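Local coordinates for protein maleylacetate reductase (PDB 3HL0) that catalyses the NADH-dependent reduction of maleylacetate to 3-oxoadipate, probably in gamma-resorcylate catabolism, and belongs to the iron-containing alcohol dehydrogenase family, at residues 237-242 with 326-331; 267-272 with 330-335. One frame throughout, in Å; residues are numbered along the deposited sequence.

Following the chain from its N terminus, segment 237-242 comes first, at the start of helix 239-251; segment 267-272 follows at the end of helix 255-271. Both pack against the same later loop, 326-335, between helices 316-323 and 336-348. Interaction 1 closes the longer excursion and interaction 2 the shorter one; they share C330 and P331, so the two excursions overlap and cross slightly rather than nest cleanly. Their centres lie about 9 Å apart, and they touch where L239 CD2 meets Y269 CD2 at 3.5 Å. Together they tie two consecutive helices of the all-helical C-terminal half to the loop leading into the last helix.

Interaction 1: residues 237-242 with 326-331; sequences MSLHHK and NPYWCP
With CG set between the backbone N and the carbonyl carbon (chi1 54°), the Y328 ring reaches across to K242, whose own CG is turned anti to its carbonyl carbon. The lysine chain, bent at chi2 and again at chi4, lays its methylenes over one face of the ring: K242 CG stands 3.7 Å from the centroid of the Y328 ring and 9° off its normal, a CH-pi contact almost over the centre. The two side chains slide past each other in opposite directions, and the ammonium lies too far along for more than a weak cation-pi attraction.

At the far end of the ring, Y328 OH sits against L239, 3.4 Å from L239 CA and equally near CD1. The second anchor is polar. S238 OG gives its hydrogen to W329 O at 2.8 Å, in the carbonyl plane and on a lone pair, with a C=O...donor angle of 130°. A water lies 2.7 Å from both M237 O and W329 O and links them, so hydroxyl and water converge on this one carbonyl. S238 OG also lies 3.3 Å from C330 CB, and C330 SG packs on L239 CB at 4.1 Å.

S238 occupies the N-cap position of helix 239-251, yet its side chain makes no capping bond: the hydroxyl is spent on the loop. E179 of helix 163-180 accepts the backbone N-H groups of S238 and H240. Within the helical C-terminal region of the iron-containing alcohol dehydrogenase family, the contact fastens a helix start to an irregular loop by one directed bond, a water bridge and an aromatic face under an aliphatic chain. Its chemistry implies a join fixed in direction at the buried serine, while the exposed lysine shields the tyrosine mainly through its methylenes.

Interaction 2: residues 267-272 with 330-335; sequences IAYVEE and CPRPIE
Y269 and R332 carry the packed part of this contact, which joins the end region of helix 255-271 to the loop entering helix 336-348, away from the NAD and calcium sites. The guanidinium lies flat on the tyrosine ring, centres 3.9 Å apart and planes at 14°, a cation-pi stack over the face. An arginine chain extended from CG to NE (chi2 169°) carries the group there, and its CD methylene also rests on the same ring. One hydrogen bond joins the pair directly, R332 NH1 to Y269 O at 3.0 Å with the oxygen in the guanidinium plane, and a second, from Y269 OH to P333 O at 2.7 Å, ties the ring to the next residue of the loop. One residue further along the helix, V270 CG2 touches C330 SG at 3.8 Å and V270 CG1 meets P331 CG at 3.9 Å. A338, I339 and L342 also pack on Y269.

The outer side is looser. Exposed E272 lies over the guanidinium face opposite the tyrosine, but E272 OE2 to R332 NH1 is a long 3.6 Å with no N-H aimed at it, a contact of charges alone. The E335 carboxylate turns to helix 336-348, bonding to T337 and capping A338 N.

Sandwiched between ring and carboxylate, the arginine is held in direction by its bond to the helix backbone; the glutamate probably adds only modest electrostatic stabilisation.

Interaction 1: residues 237-242 with 326-331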
loop_
_atom_site.group_PDB
_atom_site.type_symbol
_atom_site.label_atom_id
_atom_site.label_comp_id
_atom_site.label_asym_id
_atom_site.label_seq_id
_atom_site.Cartn_x
_atom_site.Cartn_y
_atom_site.Cartn_z
HETATM N N MSE A 237 19.651 10.746 13.426
HETATM C CA MSE A 237 18.908 9.634 13.985
HETATM C C MSE A 237 19.893 8.500 14.370
HETATM O O MSE A 237 21.136 8.663 14.288
HETATM C CB MSE A 237 17.881 9.164 12.946
HETATM C CG MSE A 237 16.891 10.256 12.500
HETATM SE SE MSE A 237 15.666 10.868 13.870
HETATM C CE MSE A 237 16.650 12.447 14.506
ATOM N N SER A 238 19.376 7.367 14.832
ATOM C CA SER A 238 20.240 6.340 15.391
ATOM C C SER A 238 19.571 4.985 15.174
ATOM O O SER A 238 18.970 4.778 14.113
ATOM C CB SER A 238 20.572 6.666 16.871
ATOM O OG SER A 238 21.509 5.695 17.346
ATOM N N LEU A 239 19.620 4.120 16.179
ATOM C CA LEU A 239 19.185 2.736 16.040
ATOM C C LEU A 239 17.790 2.588 15.401
ATOM O O LEU A 239 17.580 1.754 14.514
ATOM C CB LEU A 239 19.189 2.074 17.419
ATOM C CG LEU A 239 18.486 0.718 17.511
ATOM C CD1 LEU A 239 19.212 -0.309 16.652
ATOM C CD2 LEU A 239 18.395 0.285 18.985
ATOM N N HIS A 240 16.834 3.381 15.865
ATOM C CA HIS A 240 15.492 3.144 15.350
ATOM C C HIS A 240 15.416 3.322 13.852
ATOM O O HIS A 240 14.894 2.449 13.144
ATOM C CB HIS A 240 14.443 4.005 16.061
ATOM C CG HIS A 240 13.080 3.839 15.450
ATOM N ND1 HIS A 240 12.237 2.789 15.761
ATOM C CD2 HIS A 240 12.491 4.522 14.445
ATOM C CE1 HIS A 240 11.154 2.871 15.000
ATOM N NE2 HIS A 240 11.290 3.912 14.184
ATOM N N HIS A 241 15.883 4.463 13.362
ATOM C CA HIS A 241 15.728 4.703 11.905
ATOM C C HIS A 241 16.653 3.769 11.103
ATOM O O HIS A 241 16.268 3.336 10.026
ATOM C CB HIS A 241 15.937 6.198 11.577
ATOM C CG HIS A 241 14.851 7.088 12.119
ATOM N ND1 HIS A 241 14.741 7.383 13.463
ATOM C CD2 HIS A 241 13.838 7.740 11.500
ATOM C CE1 HIS A 241 13.691 8.177 13.648
ATOM N NE2 HIS A 241 13.115 8.397 12.475
ATOM N N LYS A 242 17.848 3.477 11.611
ATOM C CA LYS A 242 18.761 2.539 10.904
ATOM C C LYS A 242 18.154 1.151 10.785
ATOM O O LYS A 242 18.144 0.565 9.694
ATOM C CB LYS A 242 20.102 2.491 11.604
ATOM C CG LYS A 242 20.867 3.830 11.491
ATOM C CD LYS A 242 21.562 3.971 10.141
ATOM C CE LYS A 242 22.679 5.000 10.191
ATOM N NZ LYS A 242 22.138 6.400 10.190
ATOM N N ASN A 326 27.382 -2.234 9.708
ATOM C CA ASN A 326 27.943 -0.891 9.542
ATOM C C ASN A 326 27.808 -0.037 10.797
ATOM O O ASN A 326 26.686 0.321 11.194
ATOM C CB ASN A 326 27.301 -0.217 8.334
ATOM C CG ASN A 326 27.608 -0.958 7.030
ATOM O OD1 ASN A 326 26.704 -1.323 6.267
ATOM N ND2 ASN A 326 28.888 -1.218 6.792
ATOM N N PRO A 327 28.943 0.290 11.442
ATOM C CA PRO A 327 28.870 1.004 12.721
ATOM C C PRO A 327 28.332 2.429 12.576
ATOM O O PRO A 327 28.700 3.146 11.637
ATOM C CB PRO A 327 30.330 1.037 13.200
ATOM C CG PRO A 327 31.026 -0.062 12.411
ATOM C CD PRO A 327 30.342 -0.011 11.072
ATOM N N TYR A 328 27.428 2.807 13.480
ATOM C CA TYR A 328 26.989 4.196 13.604
ATOM C C TYR A 328 26.819 4.465 15.076
ATOM O O TYR A 328 26.773 3.527 15.883
ATOM C CB TYR A 328 25.660 4.444 12.869
ATOM C CG TYR A 328 24.564 3.489 13.308
ATOM C CD1 TYR A 328 24.326 2.320 12.604
ATOM C CD2 TYR A 328 23.773 3.775 14.431
ATOM C CE1 TYR A 328 23.340 1.419 13.010
ATOM C CE2 TYR A 328 22.777 2.904 14.828
ATOM C CZ TYR A 328 22.566 1.741 14.122
ATOM O OH TYR A 328 21.588 0.883 14.532
ATOM N N TRP A 329 26.700 5.739 15.439
ATOM C CA TRP A 329 26.598 6.101 16.861
ATOM C C TRP A 329 25.212 5.929 17.478
ATOM O O TRP A 329 24.197 6.269 16.852
ATOM C CB TRP A 329 27.082 7.523 17.109
ATOM C CG TRP A 329 27.356 7.798 18.553
ATOM C CD1 TRP A 329 28.521 7.528 19.234
ATOM C CD2 TRP A 329 26.476 8.418 19.491
ATOM N NE1 TRP A 329 28.403 7.929 20.550
ATOM C CE2 TRP A 329 27.154 8.472 20.730
ATOM C CE3 TRP A 329 25.149 8.900 19.416
ATOM C CZ2 TRP A 329 26.561 9.000 21.881
ATOM C CZ3 TRP A 329 24.580 9.451 20.551
ATOM C CH2 TRP A 329 25.277 9.495 21.764
ATOM N N CYS A 330 25.203 5.395 18.697
ATOM C CA CYS A 330 24.009 5.300 19.537
ATOM C C CYS A 330 24.465 5.489 20.996
ATOM O O CYS A 330 25.534 4.986 21.358
ATOM C CB CYS A 330 23.431 3.886 19.351
ATOM S SG CYS A 330 21.898 3.536 20.172
ATOM N N PRO A 331 23.635 6.118 21.855
ATOM C CA PRO A 331 24.036 6.216 23.280
ATOM C C PRO A 331 24.332 4.852 23.940
ATOM O O PRO A 331 25.144 4.758 24.858
ATOM C CB PRO A 331 22.814 6.844 23.957
ATOM C CG PRO A 331 22.149 7.651 22.811
ATOM C CD PRO A 331 22.341 6.781 21.605
HETATM O O HOH W 1 23.672 8.283 15.090
#

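Interaction 2: residues 267-272 with 330-335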
loop_
_atom_site.group_PDB
_atom_site.type_symbol
_atom_site.label_atom_id
_atom_site.label_comp_id
_atom_site.label_asym_id
_atom_site.label_seq_id
_atom_site.Cartn_x
_atom_site.Cartn_y
_atom_site.Cartn_z
ATOM N N ILE A 267 13.300 2.230 21.307
ATOM C CA ILE A 267 13.391 3.211 22.412
ATOM C C ILE A 267 13.733 2.524 23.722
ATOM O O ILE A 267 14.629 3.006 24.424
ATOM C CB ILE A 267 12.105 4.030 22.501
ATOM C CG1 ILE A 267 11.957 4.872 21.234
ATOM C CG2 ILE A 267 12.121 4.934 23.740
ATOM C CD1 ILE A 267 13.132 5.817 20.920
ATOM N N ALA A 268 13.110 1.375 24.034
ATOM C CA ALA A 268 13.510 0.626 25.236
ATOM C C ALA A 268 14.988 0.255 25.251
ATOM O O ALA A 268 15.614 0.272 26.351
ATOM C CB ALA A 268 12.646 -0.652 25.415
ATOM N N TYR A 269 15.557 -0.095 24.103
ATOM C CA TYR A 269 16.988 -0.454 24.018
ATOM C C TYR A 269 17.816 0.763 24.456
ATOM O O TYR A 269 18.694 0.630 25.321
ATOM C CB TYR A 269 17.353 -0.803 22.593
ATOM C CG TYR A 269 18.767 -1.270 22.338
ATOM C CD1 TYR A 269 19.041 -2.650 22.238
ATOM C CD2 TYR A 269 19.800 -0.361 22.081
ATOM C CE1 TYR A 269 20.346 -3.116 21.918
ATOM C CE2 TYR A 269 21.119 -0.809 21.777
ATOM C CZ TYR A 269 21.369 -2.199 21.703
ATOM O OH TYR A 269 22.635 -2.684 21.426
ATOM N N VAL A 270 17.502 1.951 23.912
ATOM C CA VAL A 270 18.302 3.153 24.221
ATOM C C VAL A 270 18.033 3.665 25.631
ATOM O O VAL A 270 18.939 4.201 26.272
ATOM C CB VAL A 270 18.081 4.266 23.153
ATOM C CG1 VAL A 270 18.908 5.542 23.472
ATOM C CG2 VAL A 270 18.478 3.654 21.793
ATOM N N GLU A 271 16.813 3.481 26.116
ATOM C CA GLU A 271 16.409 4.015 27.426
ATOM C C GLU A 271 17.275 3.456 28.550
ATOM O O GLU A 271 17.498 4.183 29.537
ATOM C CB GLU A 271 14.930 3.721 27.657
ATOM C CG GLU A 271 14.304 4.381 28.830
ATOM C CD GLU A 271 12.804 4.052 28.951
ATOM O OE1 GLU A 271 12.270 3.145 28.203
ATOM O OE2 GLU A 271 12.148 4.713 29.794
ATOM N N GLU A 272 17.805 2.240 28.383
ATOM C CA GLU A 272 18.743 1.688 29.388
ATOM C C GLU A 272 19.955 2.622 29.537
ATOM O O GLU A 272 20.531 2.757 30.630
ATOM C CB GLU A 272 19.217 0.293 28.980
ATOM C CG GLU A 272 18.136 -0.749 28.747
ATOM C CD GLU A 272 18.658 -2.192 28.940
ATOM O OE1 GLU A 272 19.827 -2.359 29.356
ATOM O OE2 GLU A 272 17.888 -3.156 28.672
ATOM N N CYS A 330 25.203 5.395 18.697
ATOM C CA CYS A 330 24.009 5.300 19.537
ATOM C C CYS A 330 24.465 5.489 20.996
ATOM O O CYS A 330 25.534 4.986 21.358
ATOM C CB CYS A 330 23.431 3.886 19.351
ATOM S SG CYS A 330 21.898 3.536 20.172
ATOM N N PRO A 331 23.635 6.118 21.855
ATOM C CA PRO A 331 24.036 6.216 23.280
ATOM C C PRO A 331 24.332 4.852 23.940
ATOM O O PRO A 331 25.144 4.758 24.858
ATOM C CB PRO A 331 22.814 6.844 23.957
ATOM C CG PRO A 331 22.149 7.651 22.811
ATOM C CD PRO A 331 22.341 6.781 21.605
ATOM N N ARG A 332 23.662 3.803 23.469
ATOM C CA ARG A 332 24.000 2.424 23.824
ATOM C C ARG A 332 24.564 1.768 22.578
ATOM O O ARG A 332 23.894 1.743 21.531
ATOM C CB ARG A 332 22.747 1.659 24.265
ATOM C CG ARG A 332 23.028 0.205 24.595
ATOM C CD ARG A 332 21.812 -0.380 25.265
ATOM N NE ARG A 332 21.997 -1.807 25.496
ATOM C CZ ARG A 332 20.994 -2.645 25.704
ATOM N NH1 ARG A 332 19.734 -2.189 25.726
ATOM N NH2 ARG A 332 21.266 -3.942 25.908
ATOM N N PRO A 333 25.791 1.214 22.662
ATOM C CA PRO A 333 26.373 0.690 21.430
ATOM C C PRO A 333 25.533 -0.464 20.854
ATOM O O PRO A 333 24.913 -1.242 21.602
ATOM C CB PRO A 333 27.762 0.179 21.859
ATOM C CG PRO A 333 28.081 1.052 23.067
ATOM C CD PRO A 333 26.765 1.296 23.777
ATOM N N ILE A 334 25.493 -0.509 19.530
ATOM C CA ILE A 334 24.791 -1.571 18.843
ATOM C C ILE A 334 25.635 -2.849 19.001
ATOM O O ILE A 334 26.859 -2.872 18.732
ATOM C CB ILE A 334 24.603 -1.224 17.356
ATOM C CG1 ILE A 334 23.872 0.121 17.131
ATOM C CG2 ILE A 334 23.962 -2.389 16.644
ATOM C CD1 ILE A 334 22.738 0.458 18.002
ATOM N N GLU A 335 24.992 -3.897 19.496
ATOM C CA GLU A 335 25.660 -5.151 19.751
ATOM C C GLU A 335 24.764 -6.270 19.229
ATOM O O GLU A 335 23.564 -6.284 19.523
ATOM C CB GLU A 335 25.928 -5.287 21.227
ATOM C CG GLU A 335 26.901 -6.436 21.525
ATOM C CD GLU A 335 26.188 -7.778 21.595
ATOM O OE1 GLU A 335 25.190 -7.845 22.365
ATOM O OE2 GLU A 335 26.641 -8.745 20.889
#